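Long-range contacts in uridylate kinase (Archaeoglobus fulgidus, PDB 2IJ9), which probably catalyses the reversible transfer of a phosphate from ATP to UMP, giving UDP and ADP in the de novo route to CTP: residues B[136-146]-B[175-183]; B[21-32]-B[200-209]. The protein carries 1 engineered substitution. All blocks are in the same frame, centred on the assembly; numbering follows the deposited sequence.

Interaction 1: residues B[136-146]-B[175-183]; sequences TNVDGVYSADP and GTNVVIDLL
Val-179 meets Thr-136 tip to tip, both of its methyls lying against the hydroxyl: CG1 is 3.5 Å from Thr-136 OG1, and CG2 is only slightly farther. The threonine's chi1 of 177° puts OG1 opposite its backbone N, facing the valine, and from there it also makes a weak bond to Asn-137 OD1. On the same valine, CG2 meets Val-138 CG2 end to end at 3.9 Å, an apolar contact beside the methyl-hydroxyl one.

Farther along, Asn-177 sets its amide crosswise to Val-141, with ND2 3.5 Å from Val-141 CG1. Its OD1 takes the amide N of Tyr-142 in a weak bond, 3.4 Å long but almost perfectly straight (179°). Ile-166 of helix 160-166 touches both Val-141 and Asn-177. With an alanine here in place of Asn-177, the Tyr-142 amide would probably lose this acceptor and a gap would be likely to open beside Val-141 CG1.

At the far end, Gly-175 N binds Asp-145 O at 2.8 Å, with the nitrogen raised 44° out of the carbonyl plane. The next residue, Pro-146, follows a cis peptide bond and lays its CD and CG against Thr-176, CD coming to 3.4 Å from Thr-176 OG1.

Segment 136-146 is the loop leaving strand 131-136, and Thr-136, Asn-137, Tyr-142 and Asp-145 are all predicted to bind ATP. Segment 175-183, which leads into helix 182-191, lies alongside that loop, an arrangement consistent with one wall of the nucleotide site of an amino acid kinase fold.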
loop_
_atom_site.group_PDB
_atom_site.type_symbol
_atom_site.label_atom_id
_atom_site.label_comp_id
_atom_site.label_asym_id
_atom_site.label_seq_id
_atom_site.Cartn_x
_atom_site.Cartn_y
_atom_site.Cartn_z
ATOM N N THR B 136 20.025 -6.478 0.778
ATOM C CA THR B 136 19.565 -5.109 0.579
ATOM C C THR B 136 18.994 -4.897 -0.844
ATOM O O THR B 136 18.858 -5.852 -1.616
ATOM C CB THR B 136 20.681 -4.074 0.961
ATOM O OG1 THR B 136 20.230 -2.736 0.703
ATOM C CG2 THR B 136 21.978 -4.334 0.203
ATOM N N ASN B 137 18.638 -3.655 -1.172
ATOM C CA ASN B 137 18.068 -3.333 -2.482
ATOM C C ASN B 137 19.131 -2.851 -3.466
ATOM O O ASN B 137 18.843 -2.598 -4.635
ATOM C CB ASN B 137 16.911 -2.324 -2.360
ATOM C CG ASN B 137 17.168 -1.266 -1.305
ATOM O OD1 ASN B 137 18.297 -0.795 -1.140
ATOM N ND2 ASN B 137 16.116 -0.892 -0.575
ATOM N N VAL B 138 20.363 -2.724 -2.985
ATOM C CA VAL B 138 21.499 -2.491 -3.879
ATOM C C VAL B 138 22.332 -3.775 -4.009
ATOM O O VAL B 138 22.112 -4.741 -3.274
ATOM C CB VAL B 138 22.353 -1.256 -3.468
ATOM C CG1 VAL B 138 21.445 -0.032 -3.279
ATOM C CG2 VAL B 138 23.170 -1.539 -2.210
ATOM N N ASP B 139 23.280 -3.771 -4.945
ATOM C CA ASP B 139 23.979 -4.989 -5.381
ATOM C C ASP B 139 25.184 -5.368 -4.498
ATOM O O ASP B 139 25.509 -6.549 -4.344
ATOM C CB ASP B 139 24.423 -4.813 -6.838
ATOM C CG ASP B 139 24.561 -6.133 -7.594
ATOM O OD1 ASP B 139 24.636 -7.218 -6.963
ATOM O OD2 ASP B 139 24.602 -6.071 -8.845
ATOM N N GLY B 140 25.844 -4.368 -3.931
ATOM C CA GLY B 140 26.953 -4.606 -3.022
ATOM C C GLY B 140 27.325 -3.302 -2.357
ATOM O O GLY B 140 26.496 -2.398 -2.230
ATOM N N VAL B 141 28.574 -3.201 -1.923
ATOM C CA VAL B 141 29.081 -1.946 -1.389
ATOM C C VAL B 141 29.702 -1.189 -2.546
ATOM O O VAL B 141 30.360 -1.789 -3.386
ATOM C CB VAL B 141 30.130 -2.175 -0.292
ATOM C CG1 VAL B 141 30.595 -0.840 0.294
ATOM C CG2 VAL B 141 29.552 -3.065 0.804
ATOM N N TYR B 142 29.494 0.124 -2.590
ATOM C CA TYR B 142 29.929 0.917 -3.745
ATOM C C TYR B 142 31.009 1.978 -3.458
ATOM O O TYR B 142 31.263 2.330 -2.301
ATOM C CB TYR B 142 28.712 1.488 -4.485
ATOM C CG TYR B 142 28.057 0.436 -5.345
ATOM C CD1 TYR B 142 27.111 -0.447 -4.816
ATOM C CD2 TYR B 142 28.399 0.305 -6.678
ATOM C CE1 TYR B 142 26.519 -1.430 -5.610
ATOM C CE2 TYR B 142 27.821 -0.667 -7.479
ATOM C CZ TYR B 142 26.886 -1.533 -6.945
ATOM O OH TYR B 142 26.321 -2.485 -7.766
ATOM N N SER B 143 31.625 2.469 -4.538
ATOM C CA SER B 143 32.893 3.219 -4.516
ATOM C C SER B 143 32.898 4.632 -3.897
ATOM O O SER B 143 32.175 4.910 -2.935
ATOM C CB SER B 143 33.503 3.251 -5.930
ATOM O OG SER B 143 32.817 4.161 -6.778
ATOM N N ALA B 144 33.736 5.505 -4.463
ATOM C CA ALA B 144 34.011 6.840 -3.917
ATOM C C ALA B 144 32.843 7.814 -4.063
ATOM O O ALA B 144 32.548 8.274 -5.169
ATOM C CB ALA B 144 35.279 7.425 -4.544
ATOM N N ASP B 145 32.213 8.105 -2.921
ATOM C CA ASP B 145 31.040 9.003 -2.739
ATOM C C ASP B 145 29.697 8.264 -2.480
ATOM O O ASP B 145 29.135 8.402 -1.387
ATOM C CB ASP B 145 30.944 10.143 -3.775
ATOM C CG ASP B 145 32.087 11.144 -3.654
ATOM O OD1 ASP B 145 33.076 10.856 -2.943
ATOM O OD2 ASP B 145 31.997 12.222 -4.276
ATOM N N PRO B 146 29.168 7.498 -3.464
ATOM C CA PRO B 146 29.354 7.386 -4.917
ATOM C C PRO B 146 28.273 8.102 -5.756
ATOM O O PRO B 146 27.383 8.759 -5.203
ATOM C CB PRO B 146 29.287 5.866 -5.152
ATOM C CG PRO B 146 28.648 5.276 -3.886
ATOM C CD PRO B 146 28.283 6.427 -2.986
ATOM N N GLY B 175 26.403 9.175 -1.331
ATOM C CA GLY B 175 25.829 8.524 -0.157
ATOM C C GLY B 175 24.876 7.393 -0.502
ATOM O O GLY B 175 23.846 7.223 0.156
ATOM N N THR B 176 25.225 6.622 -1.538
ATOM C CA THR B 176 24.487 5.408 -1.926
ATOM C C THR B 176 24.716 4.336 -0.868
ATOM O O THR B 176 23.870 3.463 -0.648
ATOM C CB THR B 176 24.934 4.857 -3.310
ATOM O OG1 THR B 176 25.166 5.941 -4.218
ATOM C CG2 THR B 176 23.881 3.930 -3.903
ATOM N N ASN B 177 25.869 4.426 -0.207
ATOM C CA ASN B 177 26.182 3.594 0.947
ATOM C C ASN B 177 25.331 3.907 2.181
ATOM O O ASN B 177 25.827 3.857 3.311
ATOM C CB ASN B 177 27.673 3.693 1.293
ATOM C CG ASN B 177 28.474 2.495 0.804
ATOM O OD1 ASN B 177 27.982 1.663 0.037
ATOM N ND2 ASN B 177 29.720 2.403 1.252
ATOM N N VAL B 178 24.050 4.211 1.962
ATOM C CA VAL B 178 23.084 4.342 3.055
ATOM C C VAL B 178 22.850 2.981 3.722
ATOM O O VAL B 178 22.372 2.904 4.856
ATOM C CB VAL B 178 21.734 4.997 2.608
ATOM C CG1 VAL B 178 21.806 6.522 2.733
ATOM C CG2 VAL B 178 21.327 4.556 1.190
ATOM N N VAL B 179 23.204 1.914 3.008
ATOM C CA VAL B 179 23.262 0.585 3.598
ATOM C C VAL B 179 24.737 0.235 3.543
ATOM O O VAL B 179 25.481 0.976 2.929
ATOM C CB VAL B 179 22.468 -0.429 2.738
ATOM C CG1 VAL B 179 21.061 -0.591 3.275
ATOM C CG2 VAL B 179 22.425 -0.001 1.258
ATOM N N ILE B 180 25.267 -0.779 4.216
ATOM C CA ILE B 180 25.177 -1.180 5.599
ATOM C C ILE B 180 25.464 -0.028 6.589
ATOM O O ILE B 180 26.073 0.983 6.234
ATOM C CB ILE B 180 26.309 -2.237 5.758
ATOM C CG1 ILE B 180 25.940 -3.369 6.720
ATOM C CG2 ILE B 180 27.674 -1.572 6.064
ATOM C CD1 ILE B 180 26.566 -4.722 6.335
ATOM N N ASP B 181 25.024 -0.205 7.836
ATOM C CA ASP B 181 25.212 0.775 8.913
ATOM C C ASP B 181 26.663 0.759 9.397
ATOM O O ASP B 181 27.353 -0.250 9.257
ATOM C CB ASP B 181 24.239 0.460 10.069
ATOM C CG ASP B 181 24.242 1.517 11.175
ATOM O OD1 ASP B 181 24.571 2.696 10.902
ATOM O OD2 ASP B 181 23.898 1.160 12.327
ATOM N N LEU B 182 27.120 1.882 9.949
ATOM C CA LEU B 182 28.464 1.999 10.515
ATOM C C LEU B 182 28.661 1.035 11.683
ATOM O O LEU B 182 29.661 0.307 11.729
ATOM C CB LEU B 182 28.726 3.445 10.969
ATOM C CG LEU B 182 29.901 3.760 11.906
ATOM C CD1 LEU B 182 31.258 3.572 11.215
ATOM C CD2 LEU B 182 29.766 5.171 12.469
ATOM N N LEU B 183 27.702 1.037 12.613
ATOM C CA LEU B 183 27.760 0.174 13.796
ATOM C C LEU B 183 27.655 -1.289 13.395
ATOM O O LEU B 183 28.269 -2.139 14.019
ATOM C CB LEU B 183 26.674 0.536 14.816
ATOM C CG LEU B 183 26.576 2.010 15.240
ATOM C CD1 LEU B 183 25.408 2.237 16.196
ATOM C CD2 LEU B 183 27.884 2.519 15.850
#

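Interaction 2: residues B[21-32]-B[200-209]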
loop_
_atom_site.group_PDB
_atom_site.type_symbol
_atom_site.label_atom_id
_atom_site.label_comp_id
_atom_site.label_asym_id
_atom_site.label_seq_id
_atom_site.Cartn_x
_atom_site.Cartn_y
_atom_site.Cartn_z
ATOM N N GLU B 21 8.070 -16.295 -2.632
ATOM C CA GLU B 21 9.354 -16.522 -3.280
ATOM C C GLU B 21 10.501 -16.501 -2.269
ATOM O O GLU B 21 11.368 -17.382 -2.298
ATOM C CB GLU B 21 9.581 -15.482 -4.384
ATOM C CG GLU B 21 10.548 -15.902 -5.491
ATOM C CD GLU B 21 10.918 -14.758 -6.438
ATOM O OE1 GLU B 21 10.926 -13.588 -5.994
ATOM O OE2 GLU B 21 11.213 -15.031 -7.625
ATOM N N PHE B 22 10.499 -15.517 -1.369
ATOM C CA PHE B 22 11.513 -15.445 -0.301
ATOM C C PHE B 22 11.441 -16.604 0.699
ATOM O O PHE B 22 12.467 -17.219 1.020
ATOM C CB PHE B 22 11.423 -14.122 0.455
ATOM C CG PHE B 22 12.095 -12.981 -0.241
ATOM C CD1 PHE B 22 13.471 -12.800 -0.149
ATOM C CD2 PHE B 22 11.353 -12.077 -0.984
ATOM C CE1 PHE B 22 14.092 -11.735 -0.793
ATOM C CE2 PHE B 22 11.964 -11.015 -1.628
ATOM C CZ PHE B 22 13.335 -10.843 -1.532
ATOM N N ALA B 23 10.232 -16.894 1.187
ATOM C CA ALA B 23 10.016 -18.007 2.109
ATOM C C ALA B 23 10.563 -19.304 1.532
ATOM O O ALA B 23 11.347 -19.998 2.177
ATOM C CB ALA B 23 8.543 -18.162 2.443
ATOM N N LYS B 24 10.176 -19.604 0.297
ATOM C CA LYS B 24 10.599 -20.832 -0.365
ATOM C C LYS B 24 12.114 -20.993 -0.384
ATOM O O LYS B 24 12.625 -22.096 -0.137
ATOM C CB LYS B 24 10.009 -20.930 -1.771
ATOM C CG LYS B 24 8.546 -21.380 -1.777
ATOM C CD LYS B 24 8.171 -22.087 -3.065
ATOM C CE LYS B 24 6.750 -22.621 -3.000
ATOM N NZ LYS B 24 6.401 -23.429 -4.203
ATOM N N THR B 25 12.820 -19.896 -0.652
ATOM C CA THR B 25 14.271 -19.890 -0.548
ATOM C C THR B 25 14.731 -20.175 0.888
ATOM O O THR B 25 15.599 -21.032 1.116
ATOM C CB THR B 25 14.858 -18.571 -1.075
ATOM O OG1 THR B 25 14.893 -18.623 -2.501
ATOM C CG2 THR B 25 16.276 -18.335 -0.569
ATOM N N ILE B 26 14.123 -19.495 1.857
ATOM C CA ILE B 26 14.527 -19.644 3.256
ATOM C C ILE B 26 14.284 -21.074 3.723
ATOM O O ILE B 26 15.125 -21.672 4.384
ATOM C CB ILE B 26 13.795 -18.634 4.159
ATOM C CG1 ILE B 26 14.272 -17.212 3.852
ATOM C CG2 ILE B 26 14.022 -18.940 5.633
ATOM C CD1 ILE B 26 13.323 -16.131 4.370
ATOM N N GLU B 27 13.149 -21.627 3.331
ATOM C CA GLU B 27 12.824 -23.013 3.615
ATOM C C GLU B 27 13.840 -23.988 3.017
ATOM O O GLU B 27 14.238 -24.936 3.685
ATOM C CB GLU B 27 11.425 -23.327 3.102
ATOM C CG GLU B 27 10.963 -24.722 3.394
ATOM C CD GLU B 27 10.749 -24.950 4.857
ATOM O OE1 GLU B 27 9.769 -24.394 5.409
ATOM O OE2 GLU B 27 11.561 -25.697 5.444
ATOM N N SER B 28 14.252 -23.749 1.771
ATOM C CA SER B 28 15.344 -24.512 1.142
ATOM C C SER B 28 16.623 -24.494 1.959
ATOM O O SER B 28 17.176 -25.553 2.283
ATOM C CB SER B 28 15.661 -23.990 -0.259
ATOM O OG SER B 28 15.116 -24.839 -1.248
ATOM N N VAL B 29 17.085 -23.291 2.291
ATOM C CA VAL B 29 18.286 -23.146 3.100
ATOM C C VAL B 29 18.125 -23.824 4.463
ATOM O O VAL B 29 19.073 -24.409 4.993
ATOM C CB VAL B 29 18.677 -21.675 3.268
ATOM C CG1 VAL B 29 19.986 -21.559 4.019
ATOM C CG2 VAL B 29 18.819 -21.018 1.915
ATOM N N ALA B 30 16.907 -23.776 4.996
ATOM C CA ALA B 30 16.580 -24.408 6.269
ATOM C C ALA B 30 16.585 -25.935 6.242
ATOM O O ALA B 30 16.788 -26.559 7.289
ATOM C CB ALA B 30 15.251 -23.912 6.772
ATOM N N GLN B 31 16.355 -26.531 5.069
ATOM C CA GLN B 31 16.399 -27.996 4.938
ATOM C C GLN B 31 17.779 -28.520 5.327
ATOM O O GLN B 31 17.899 -29.494 6.073
ATOM C CB GLN B 31 16.051 -28.471 3.516
ATOM C CG GLN B 31 14.794 -27.879 2.888
ATOM C CD GLN B 31 13.484 -28.485 3.389
ATOM O OE1 GLN B 31 13.435 -29.144 4.429
ATOM N NE2 GLN B 31 12.408 -28.247 2.642
ATOM N N GLN B 32 18.811 -27.847 4.825
ATOM C CA GLN B 32 20.196 -28.193 5.128
ATOM C C GLN B 32 20.723 -27.537 6.417
ATOM O O GLN B 32 21.446 -28.168 7.186
ATOM C CB GLN B 32 21.116 -27.873 3.928
ATOM C CG GLN B 32 20.573 -26.804 2.936
ATOM C CD GLN B 32 21.593 -26.367 1.870
ATOM O OE1 GLN B 32 21.593 -25.213 1.436
ATOM N NE2 GLN B 32 22.457 -27.290 1.449
ATOM N N GLY B 200 18.903 -8.244 -2.582
ATOM C CA GLY B 200 18.064 -9.246 -1.963
ATOM C C GLY B 200 17.093 -9.922 -2.902
ATOM O O GLY B 200 15.936 -9.518 -3.006
ATOM N N THR B 201 17.563 -10.952 -3.594
ATOM C CA THR B 201 16.667 -11.801 -4.351
ATOM C C THR B 201 16.972 -13.241 -3.990
ATOM O O THR B 201 18.139 -13.594 -3.780
ATOM C CB THR B 201 16.800 -11.561 -5.865
ATOM O OG1 THR B 201 16.272 -12.684 -6.583
ATOM C CG2 THR B 201 18.246 -11.370 -6.253
ATOM N N PRO B 202 15.924 -14.069 -3.880
ATOM C CA PRO B 202 15.998 -15.518 -3.656
ATOM C C PRO B 202 17.218 -16.201 -4.283
ATOM O O PRO B 202 17.850 -17.026 -3.618
ATOM C CB PRO B 202 14.710 -16.025 -4.297
ATOM C CG PRO B 202 13.725 -14.896 -4.070
ATOM C CD PRO B 202 14.529 -13.601 -3.943
ATOM N N GLU B 203 17.546 -15.858 -5.532
ATOM C CA GLU B 203 18.739 -16.397 -6.193
ATOM C C GLU B 203 20.013 -15.988 -5.476
ATOM O O GLU B 203 20.834 -16.841 -5.150
ATOM C CB GLU B 203 18.839 -15.965 -7.660
ATOM C CG GLU B 203 19.971 -16.678 -8.419
ATOM C CD GLU B 203 20.526 -15.881 -9.584
ATOM O OE1 GLU B 203 19.758 -15.158 -10.245
ATOM O OE2 GLU B 203 21.738 -15.989 -9.846
ATOM N N ASN B 204 20.172 -14.691 -5.234
ATOM C CA ASN B 204 21.385 -14.181 -4.602
ATOM C C ASN B 204 21.576 -14.692 -3.194
ATOM O O ASN B 204 22.705 -14.958 -2.770
ATOM C CB ASN B 204 21.373 -12.662 -4.544
ATOM C CG ASN B 204 21.605 -12.032 -5.878
ATOM O OD1 ASN B 204 21.336 -12.639 -6.921
ATOM N ND2 ASN B 204 22.090 -10.794 -5.864
ATOM N N ILE B 205 20.469 -14.803 -2.469
ATOM C CA ILE B 205 20.495 -15.311 -1.107
ATOM C C ILE B 205 21.024 -16.744 -1.105
ATOM O O ILE B 205 21.975 -17.049 -0.357
ATOM C CB ILE B 205 19.099 -15.189 -0.461
ATOM C CG1 ILE B 205 18.840 -13.716 -0.119
ATOM C CG2 ILE B 205 18.963 -16.096 0.772
ATOM C CD1 ILE B 205 17.394 -13.381 0.170
ATOM N N MET B 206 20.435 -17.577 -1.979
ATOM C CA MET B 206 20.862 -18.961 -2.220
ATOM C C MET B 206 22.341 -19.072 -2.585
ATOM O O MET B 206 23.049 -19.915 -2.038
ATOM C CB MET B 206 20.020 -19.592 -3.329
ATOM C CG MET B 206 20.198 -21.096 -3.454
ATOM S SD MET B 206 19.717 -21.960 -1.947
ATOM C CE MET B 206 17.966 -21.624 -1.920
ATOM N N LYS B 207 22.785 -18.216 -3.507
ATOM C CA LYS B 207 24.192 -18.097 -3.890
ATOM C C LYS B 207 25.103 -17.748 -2.723
ATOM O O LYS B 207 26.119 -18.411 -2.518
ATOM C CB LYS B 207 24.365 -17.050 -4.992
ATOM C CG LYS B 207 23.828 -17.498 -6.352
ATOM C CD LYS B 207 24.062 -16.445 -7.419
ATOM C CE LYS B 207 25.503 -16.457 -7.915
ATOM N NZ LYS B 207 25.678 -15.603 -9.121
ATOM N N ALA B 208 24.732 -16.716 -1.964
ATOM C CA ALA B 208 25.480 -16.301 -0.765
ATOM C C ALA B 208 25.605 -17.412 0.288
ATOM O O ALA B 208 26.691 -17.595 0.865
ATOM C CB ALA B 208 24.870 -15.056 -0.158
ATOM N N VAL B 209 24.502 -18.137 0.519
ATOM C CA VAL B 209 24.508 -19.341 1.351
ATOM C C VAL B 209 25.526 -20.369 0.847
ATOM O O VAL B 209 26.337 -20.880 1.616
ATOM C CB VAL B 209 23.112 -19.996 1.410
ATOM C CG1 VAL B 209 23.191 -21.399 1.991
ATOM C CG2 VAL B 209 22.169 -19.153 2.229
#
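Thr-25 O accepts the helical bond from Val-29 N at 2.9 Å, while the CE methyl of Met-206 lies 3.9 Å from it. These residues belong to two helices of the amino acid kinase fold, 16-32 and 202-209. They run side by side over the central sheet, their segments inclined by 16° with axes 9.6 Å apart. Ile-205 touches the sheet at Ala-135 and Ile-198, and Val-29 touches it at Val-35.

No hydrogen bond crosses the pair; the contacts are mostly apolar, with one CH-pi contact. Pro-202 brings CD over one face of the Phe-22 ring, 3.9 Å from the centroid and 21° off the normal, displaced toward the rim. Ile-205 CD1 instead meets that ring at its edge, in plane. Pro-202 CG lies against the extended chain of Glu-21, and its CB against Thr-25; Ser-148 of the second subunit packs on both Pro-202 and Thr-25. Met-206 is bent at chi2 and chi3, which turns CE across against helix 21-32, where it also meets Ser-28 CB at 3.7 Å. One turn on, Val-29 and Val-209 meet tip to tip, Val-29 CG1 lying 3.7 Å from Val-209 CG2.

The two contacts meet at the end of strand 131-136, where Thr-136 O and Gly-200 N, 2.6 Å apart, probably form a hydrogen bond. Interaction 2 is the more buried: it joins two helices, and the turn leading into one of them, by side-chain packing, with no hydrogen bond from one to the other. Interaction 1 joins loops nearer the surface and mixes small apolar contacts with backbone and amide bonds, four of its residues belonging to the predicted ATP site. Both lie near the subunit interface: Glu-203, on the helix of interaction 2, bonds through OE1 to the N of Asp-139 in the second subunit, a residue in that subunit's copy of loop 136-146.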